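Alpha-catenin-like protein hmp-1 (Caenorhabditis elegans, PDB 5H5M) links the cadherin-catenin complex of adherens junctions to actin filaments, and is required for cell migration and cell shape changes as the worm embryo encloses and elongates. Local coordinates at residues Glu65-Asn68 against Leu69-Ala72; Glu56-Lys59 against Gln60-Val63. One frame throughout, in Å; residues are numbered along the deposited sequence.

Contact 1 (Glu65-Asn68 against Leu69-Ala72); sequences ECNN and LRQA
Leu69 and Ala72 turn back onto the carbonyls one helical turn earlier, and here the contact is tight. Leu69 N donates to Glu65 O at 2.9 Å, and Leu69 CB rests against that same oxygen at 3.3 Å. Ala72 N reaches Asn68 O at 2.8 Å, while Ala72 CB lies 3.3 Å from Asn68 O. Two further bonds, Arg70 N to Cys66 O and Gln71 N to Asn67 O, complete the ladder. On the buried side Cys66 packs on Val42 and Ser45 of helix 27-49, and Leu69 on Thr104 of helix 92-122. Asn68 ND2 makes a weak 3.4 Å bond to Glu65 OE2 toward helix 92-122, where both side chains touch Arg103.

The outer side is looser. Asn67 OD1 stays 3.9 Å from Arg70 NH1, their planes 28° apart; the extended arginine chain, with CG anti to the carbonyl carbon (chi1 -80°), instead carries NH2 to a salt bridge with Glu39. The exposed Gln71 gives its NE2 to Glu75, one turn onward. A regular i to i+4 ladder, with Cys66, Leu69 and Ala72 buried and the amides of Asn67 and Gln71 exposed, is characteristic of an amphipathic helix in the helical bundles of this vinculin/alpha-catenin family member's M domain.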
loop_
_atom_site.group_PDB
_atom_site.type_symbol
_atom_site.label_atom_id
_atom_site.label_comp_id
_atom_site.label_asym_id
_atom_site.label_seq_id
_atom_site.Cartn_x
_atom_site.Cartn_y
_atom_site.Cartn_z
ATOM N N GLU A 65 -15.100 6.786 12.286
ATOM C CA GLU A 65 -15.335 8.014 11.536
ATOM C C GLU A 65 -16.632 7.966 10.738
ATOM O O GLU A 65 -17.220 9.007 10.447
ATOM C CB GLU A 65 -14.162 8.309 10.599
ATOM C CG GLU A 65 -12.973 8.959 11.292
ATOM C CD GLU A 65 -13.334 10.271 11.967
ATOM O OE1 GLU A 65 -14.186 11.010 11.430
ATOM O OE2 GLU A 65 -12.763 10.563 13.038
ATOM N N CYS A 66 -17.078 6.766 10.382
ATOM C CA CYS A 66 -18.372 6.621 9.726
ATOM C C CYS A 66 -19.497 6.993 10.681
ATOM O O CYS A 66 -20.452 7.666 10.296
ATOM C CB CYS A 66 -18.570 5.196 9.207
ATOM S SG CYS A 66 -17.630 4.827 7.720
ATOM N N ASN A 67 -19.372 6.554 11.929
ATOM C CA ASN A 67 -20.355 6.877 12.954
ATOM C C ASN A 67 -20.341 8.365 13.282
ATOM O O ASN A 67 -21.386 8.963 13.525
ATOM C CB ASN A 67 -20.105 6.053 14.218
ATOM C CG ASN A 67 -20.308 4.567 13.993
ATOM O OD1 ASN A 67 -21.063 4.163 13.110
ATOM N ND2 ASN A 67 -19.638 3.747 14.797
ATOM N N ASN A 68 -19.149 8.956 13.283
ATOM C CA ASN A 68 -19.011 10.387 13.521
ATOM C C ASN A 68 -19.622 11.203 12.385
ATOM O O ASN A 68 -20.253 12.235 12.618
ATOM C CB ASN A 68 -17.539 10.766 13.707
ATOM C CG ASN A 68 -16.907 10.099 14.921
ATOM O OD1 ASN A 68 -17.600 9.690 15.856
ATOM N ND2 ASN A 68 -15.583 9.995 14.915
ATOM N N LEU A 69 -19.432 10.731 11.156
ATOM C CA LEU A 69 -19.994 11.390 9.984
ATOM C C LEU A 69 -21.524 11.368 10.011
ATOM O O LEU A 69 -22.168 12.366 9.682
ATOM C CB LEU A 69 -19.479 10.732 8.704
ATOM C CG LEU A 69 -19.971 11.324 7.383
ATOM C CD1 LEU A 69 -19.760 12.832 7.347
ATOM C CD2 LEU A 69 -19.266 10.654 6.212
ATOM N N ARG A 70 -22.100 10.234 10.402
ATOM C CA ARG A 70 -23.551 10.125 10.547
ATOM C C ARG A 70 -24.074 11.135 11.557
ATOM O O ARG A 70 -25.031 11.863 11.288
ATOM C CB ARG A 70 -23.960 8.716 10.978
ATOM C CG ARG A 70 -24.002 7.699 9.855
ATOM C CD ARG A 70 -24.319 6.311 10.392
ATOM N NE ARG A 70 -24.494 5.337 9.319
ATOM C CZ ARG A 70 -24.393 4.023 9.484
ATOM N NH1 ARG A 70 -24.109 3.524 10.679
ATOM N NH2 ARG A 70 -24.567 3.207 8.452
ATOM N N GLN A 71 -23.435 11.163 12.723
ATOM C CA GLN A 71 -23.819 12.061 13.804
ATOM C C GLN A 71 -23.695 13.521 13.385
ATOM O O GLN A 71 -24.599 14.324 13.627
ATOM C CB GLN A 71 -22.963 11.793 15.041
ATOM C CG GLN A 71 -23.266 12.694 16.224
ATOM C CD GLN A 71 -22.239 12.556 17.331
ATOM O OE1 GLN A 71 -21.365 11.690 17.279
ATOM N NE2 GLN A 71 -22.335 13.416 18.339
ATOM N N ALA A 72 -22.575 13.855 12.753
ATOM C CA ALA A 72 -22.332 15.217 12.294
ATOM C C ALA A 72 -23.375 15.654 11.272
ATOM O O ALA A 72 -23.764 16.819 11.242
ATOM C CB ALA A 72 -20.929 15.341 11.704
#

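Contact 2 (Glu56-Lys59 against Gln60-Val63); sequences ENRK and QKIV
The Glu56 carboxylate and the Gln60 amide meet with their planes turned 51° against each other. Gln60 NE2 donates to Glu56 OE2 at 2.9 Å in an almost perfectly straight bond (179°). Gln60 offers an N-H in its own amide plane, and Glu56 OE2 receives it on the syn side, 34° out of the carboxylate plane. Both chains bend at chi2 to meet, and Gln60 CG sits 3.6 Å from the same OE2. Lys61 NZ comes obliquely up to the Arg58 guanidinium, 4.3 Å from Arg58 NH2.

The other amide, that of Asn57, turns its OD1 to the end of Lys61, where NZ makes a weak bond at 3.0 Å. With CG of Asn57 anti to the backbone N and the lysine chain bent at chi3, the two side chains cross, and Lys61 CE also lies 3.4 Å from Asn57 O. The oxygen of Asn57 would probably temper the closeness of the two cations, as would Asp117, which takes Arg58 NH1 in a salt bridge. A leucine in place of Lys61 would probably leave Asn57 OD1 without this donor and its amide freer to turn. Lys59 runs alongside Gln60, but its ammonium is held by Asp50.

On the buried side the main-chain bonds continue, and Ile62 CG1 lies 3.2 Å from Arg58 O. Side-chain pairs spaced i to i+4 on the outer face, with Ile62 turned inward, mark an amphipathic helix of a four-helix bundle, in a region predicted to be coiled coil. Ile62 is the buried member of the set: it packs against His110 and Leu111 of helix 92-122 and Ser45 and Ala49 of helix 27-49, while Arg58 and Lys61 reach helix 92-122 through Arg113 and His110.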
loop_
_atom_site.group_PDB
_atom_site.type_symbol
_atom_site.label_atom_id
_atom_site.label_comp_id
_atom_site.label_asym_id
_atom_site.label_seq_id
_atom_site.Cartn_x
_atom_site.Cartn_y
_atom_site.Cartn_z
ATOM N N GLU A 56 -6.321 -4.186 11.256
ATOM C CA GLU A 56 -7.323 -4.001 12.303
ATOM C C GLU A 56 -7.451 -2.561 12.794
ATOM O O GLU A 56 -8.559 -2.048 12.940
ATOM C CB GLU A 56 -7.013 -4.916 13.491
ATOM C CG GLU A 56 -7.975 -4.767 14.662
ATOM C CD GLU A 56 -9.398 -5.179 14.320
ATOM O OE1 GLU A 56 -9.593 -5.920 13.332
ATOM O OE2 GLU A 56 -10.326 -4.759 15.043
ATOM N N ASN A 57 -6.322 -1.915 13.052
ATOM C CA ASN A 57 -6.333 -0.578 13.625
ATOM C C ASN A 57 -6.871 0.469 12.648
ATOM O O ASN A 57 -7.535 1.420 13.057
ATOM C CB ASN A 57 -4.928 -0.206 14.107
ATOM C CG ASN A 57 -4.793 1.266 14.454
ATOM O OD1 ASN A 57 -4.449 2.087 13.603
ATOM N ND2 ASN A 57 -5.081 1.609 15.704
ATOM N N ARG A 58 -6.610 0.283 11.357
ATOM C CA ARG A 58 -7.135 1.200 10.352
ATOM C C ARG A 58 -8.612 0.906 10.098
ATOM O O ARG A 58 -9.393 1.802 9.781
ATOM C CB ARG A 58 -6.331 1.107 9.051
ATOM C CG ARG A 58 -6.564 2.279 8.106
ATOM C CD ARG A 58 -5.352 2.555 7.229
ATOM N NE ARG A 58 -4.457 3.548 7.816
ATOM C CZ ARG A 58 -3.143 3.396 7.939
ATOM N NH1 ARG A 58 -2.554 2.288 7.512
ATOM N NH2 ARG A 58 -2.413 4.358 8.486
ATOM N N LYS A 59 -8.981 -0.362 10.245
ATOM C CA LYS A 59 -10.367 -0.797 10.146
ATOM C C LYS A 59 -11.253 -0.083 11.167
ATOM O O LYS A 59 -12.340 0.384 10.839
ATOM C CB LYS A 59 -10.450 -2.313 10.342
ATOM C CG LYS A 59 -11.849 -2.889 10.392
ATOM C CD LYS A 59 -11.799 -4.345 10.844
ATOM C CE LYS A 59 -13.153 -5.022 10.720
ATOM N NZ LYS A 59 -14.214 -4.279 11.453
ATOM N N GLN A 60 -10.777 0.012 12.403
ATOM C CA GLN A 60 -11.570 0.614 13.467
ATOM C C GLN A 60 -11.673 2.132 13.323
ATOM O O GLN A 60 -12.673 2.726 13.721
ATOM C CB GLN A 60 -10.994 0.250 14.839
ATOM C CG GLN A 60 -11.155 -1.227 15.235
ATOM C CD GLN A 60 -12.576 -1.779 15.064
ATOM O OE1 GLN A 60 -13.561 -1.034 15.037
ATOM N NE2 GLN A 60 -12.678 -3.100 14.955
ATOM N N LYS A 61 -10.647 2.759 12.754
ATOM C CA LYS A 61 -10.692 4.200 12.530
ATOM C C LYS A 61 -11.758 4.540 11.497
ATOM O O LYS A 61 -12.493 5.521 11.643
ATOM C CB LYS A 61 -9.329 4.731 12.080
ATOM C CG LYS A 61 -8.295 4.784 13.188
ATOM C CD LYS A 61 -6.987 5.386 12.703
ATOM C CE LYS A 61 -6.066 4.310 12.153
ATOM N NZ LYS A 61 -4.638 4.730 12.130
ATOM N N ILE A 62 -11.836 3.719 10.455
ATOM C CA ILE A 62 -12.830 3.888 9.405
ATOM C C ILE A 62 -14.241 3.725 9.965
ATOM O O ILE A 62 -15.130 4.526 9.671
ATOM C CB ILE A 62 -12.604 2.885 8.258
ATOM C CG1 ILE A 62 -11.273 3.180 7.562
ATOM C CG2 ILE A 62 -13.755 2.935 7.261
ATOM C CD1 ILE A 62 -10.932 2.220 6.454
ATOM N N VAL A 63 -14.432 2.691 10.778
ATOM C CA VAL A 63 -15.714 2.434 11.429
ATOM C C VAL A 63 -16.134 3.601 12.325
ATOM O O VAL A 63 -17.270 4.074 12.256
ATOM C CB VAL A 63 -15.661 1.136 12.265
ATOM C CG1 VAL A 63 -16.902 0.995 13.132
ATOM C CG2 VAL A 63 -15.508 -0.068 11.355
#

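How the contacts relate
From the N terminus, contact 2 comes first, on the opening turns of helix 56-80, and contact 1 follows further along the same helix, their centres about 14 Å apart. Each joins adjoining four-residue segments, so neither closes a loop; they run in series, without nesting or crossing, and do not touch each other beyond their closeness in the sequence, where Gln60-Val63 is followed, one residue on, by Glu65-Asn68. Both face helices 27-49 and 92-122, so this one helix is tied to the same two neighbours at successive levels of the bundle. The centre of contact 1 lies about 26 Å from the centre of the chain, that of contact 2 about 16 Å.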